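Local coordinates for cell division control protein 4 (Saccharomyces cerevisiae, PDB 3V7D) that recognises phosphorylated target proteins, including the CDK inhibitor SIC1, as the substrate-binding subunit of an SCF ubiquitin ligase that marks them for proteasomal degradation, at residues B[50-53]-B[54-57]. The protein carries 1 engineered substitution. Numbering follows the deposited sequence.
Sequences RKST and SLWK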
loop_
_atom_site.group_PDB
_atom_site.type_symbol
_atom_site.label_atom_id
_atom_site.label_comp_id
_atom_site.label_asym_id
_atom_site.label_seq_id
_atom_site.Cartn_x
_atom_site.Cartn_y
_atom_site.Cartn_z
ATOM N N ARG B 50 -22.516 7.703 -7.416
ATOM C CA ARG B 50 -22.242 7.940 -6.003
ATOM C C ARG B 50 -22.949 6.930 -5.101
ATOM O O ARG B 50 -22.914 7.042 -3.881
ATOM C CB ARG B 50 -22.628 9.369 -5.623
ATOM C CG ARG B 50 -21.832 10.415 -6.392
ATOM C CD ARG B 50 -22.400 11.803 -6.194
ATOM N NE ARG B 50 -22.369 12.212 -4.796
ATOM C CZ ARG B 50 -23.024 13.263 -4.314
ATOM N NH1 ARG B 50 -23.768 14.010 -5.121
ATOM N NH2 ARG B 50 -22.941 13.563 -3.024
ATOM N N LYS B 51 -23.572 5.935 -5.718
ATOM C CA LYS B 51 -24.335 4.931 -4.998
ATOM C C LYS B 51 -23.449 3.751 -4.607
ATOM O O LYS B 51 -23.635 3.148 -3.553
ATOM C CB LYS B 51 -25.469 4.435 -5.892
ATOM C CG LYS B 51 -26.825 4.303 -5.242
ATOM C CD LYS B 51 -27.828 3.837 -6.298
ATOM C CE LYS B 51 -29.231 3.664 -5.746
ATOM N NZ LYS B 51 -29.921 4.967 -5.537
ATOM N N SER B 52 -22.484 3.418 -5.456
ATOM C CA SER B 52 -21.692 2.210 -5.240
ATOM C C SER B 52 -20.416 2.465 -4.452
ATOM O O SER B 52 -19.665 3.393 -4.739
ATOM C CB SER B 52 -21.344 1.543 -6.571
ATOM O OG SER B 52 -20.617 2.434 -7.393
ATOM N N THR B 53 -20.186 1.622 -3.454
ATOM C CA THR B 53 -18.935 1.619 -2.721
ATOM C C THR B 53 -17.886 0.917 -3.568
ATOM O O THR B 53 -16.761 1.396 -3.710
ATOM C CB THR B 53 -19.087 0.876 -1.376
ATOM O OG1 THR B 53 -19.835 1.690 -0.464
ATOM C CG2 THR B 53 -17.727 0.565 -0.766
ATOM N N SER B 54 -18.282 -0.213 -4.149
ATOM C CA SER B 54 -17.366 -1.087 -4.871
ATOM C C SER B 54 -16.621 -0.373 -5.995
ATOM O O SER B 54 -15.440 -0.628 -6.219
ATOM C CB SER B 54 -18.100 -2.323 -5.407
ATOM O OG SER B 54 -19.072 -1.969 -6.376
ATOM N N LEU B 55 -17.308 0.526 -6.689
ATOM C CA LEU B 55 -16.692 1.278 -7.777
ATOM C C LEU B 55 -15.433 1.996 -7.300
ATOM O O LEU B 55 -14.382 1.905 -7.929
ATOM C CB LEU B 55 -17.689 2.284 -8.351
ATOM C CG LEU B 55 -17.336 3.074 -9.612
ATOM C CD1 LEU B 55 -18.610 3.440 -10.339
ATOM C CD2 LEU B 55 -16.550 4.332 -9.282
ATOM N N TRP B 56 -15.550 2.711 -6.186
ATOM C CA TRP B 56 -14.437 3.490 -5.655
ATOM C C TRP B 56 -13.443 2.617 -4.901
ATOM O O TRP B 56 -12.252 2.922 -4.857
ATOM C CB TRP B 56 -14.956 4.638 -4.787
ATOM C CG TRP B 56 -15.781 5.572 -5.595
ATOM C CD1 TRP B 56 -17.139 5.664 -5.612
ATOM C CD2 TRP B 56 -15.300 6.508 -6.563
ATOM N NE1 TRP B 56 -17.535 6.623 -6.514
ATOM C CE2 TRP B 56 -16.423 7.154 -7.111
ATOM C CE3 TRP B 56 -14.028 6.873 -7.006
ATOM C CZ2 TRP B 56 -16.313 8.138 -8.088
ATOM C CZ3 TRP B 56 -13.919 7.851 -7.974
ATOM C CH2 TRP B 56 -15.056 8.475 -8.502
ATOM N N LYS B 57 -13.936 1.525 -4.323
ATOM C CA LYS B 57 -13.066 0.532 -3.707
ATOM C C LYS B 57 -12.121 -0.058 -4.750
ATOM O O LYS B 57 -10.912 -0.134 -4.527
ATOM C CB LYS B 57 -13.884 -0.583 -3.051
ATOM C CG LYS B 57 -13.031 -1.629 -2.342
ATOM C CD LYS B 57 -13.874 -2.756 -1.756
ATOM C CE LYS B 57 -13.002 -3.780 -1.046
ATOM N NZ LYS B 57 -13.791 -4.913 -0.482
#
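Ser52 and Leu55 meet where the F-box, the helical module through which SCF receptors bind Skp1, passes from the loop after helix 43-49 into the first turn of helix 53-62. The Ser52 side chain points at the new turn. With chi1 at 59°, the hydroxyl is tucked in between the two backbone arms of its own residue, N and C, and comes to lie against Leu55, with Ser52 OG 3.1 Å from Leu55 CB; Leu55 CD1 follows at 3.7 Å from the same Ser52 OG. This is close packing of a hydroxyl on an aliphatic branch, beside Leu24 of helix 20-27, which Ser52 also touches. The other Leu55 methyl, CD2, lies over the Trp56 indole, 3.5 Å above its plane and over the ring centre. The two neighbours thus pack methyl against ring face, and both reach Ile35 of helix 32-39, while Trp56 also packs on Leu91 and Arg92 of helix 87-106.

Thr53 joins the turn through its backbone. Lys57 N donates to Thr53 O at 2.9 Å, a nearly straight bond (160° at the hydrogen) lying in the carbonyl plane, whereas the approach of Trp56 N to the same oxygen is bent and weak. Thr53 CB starts out from the turn, and OG1 is hydrogen-bonded to Gln87 NE2, at the start of helix 87-106. Lys57 CB passes 3.6 Å from Thr53 O, and from there its extended chain leaves the contact. On the loop side, Ser52 O meets the indole at its edge, near the ring plane, 3.5 Å from Trp56 CD1.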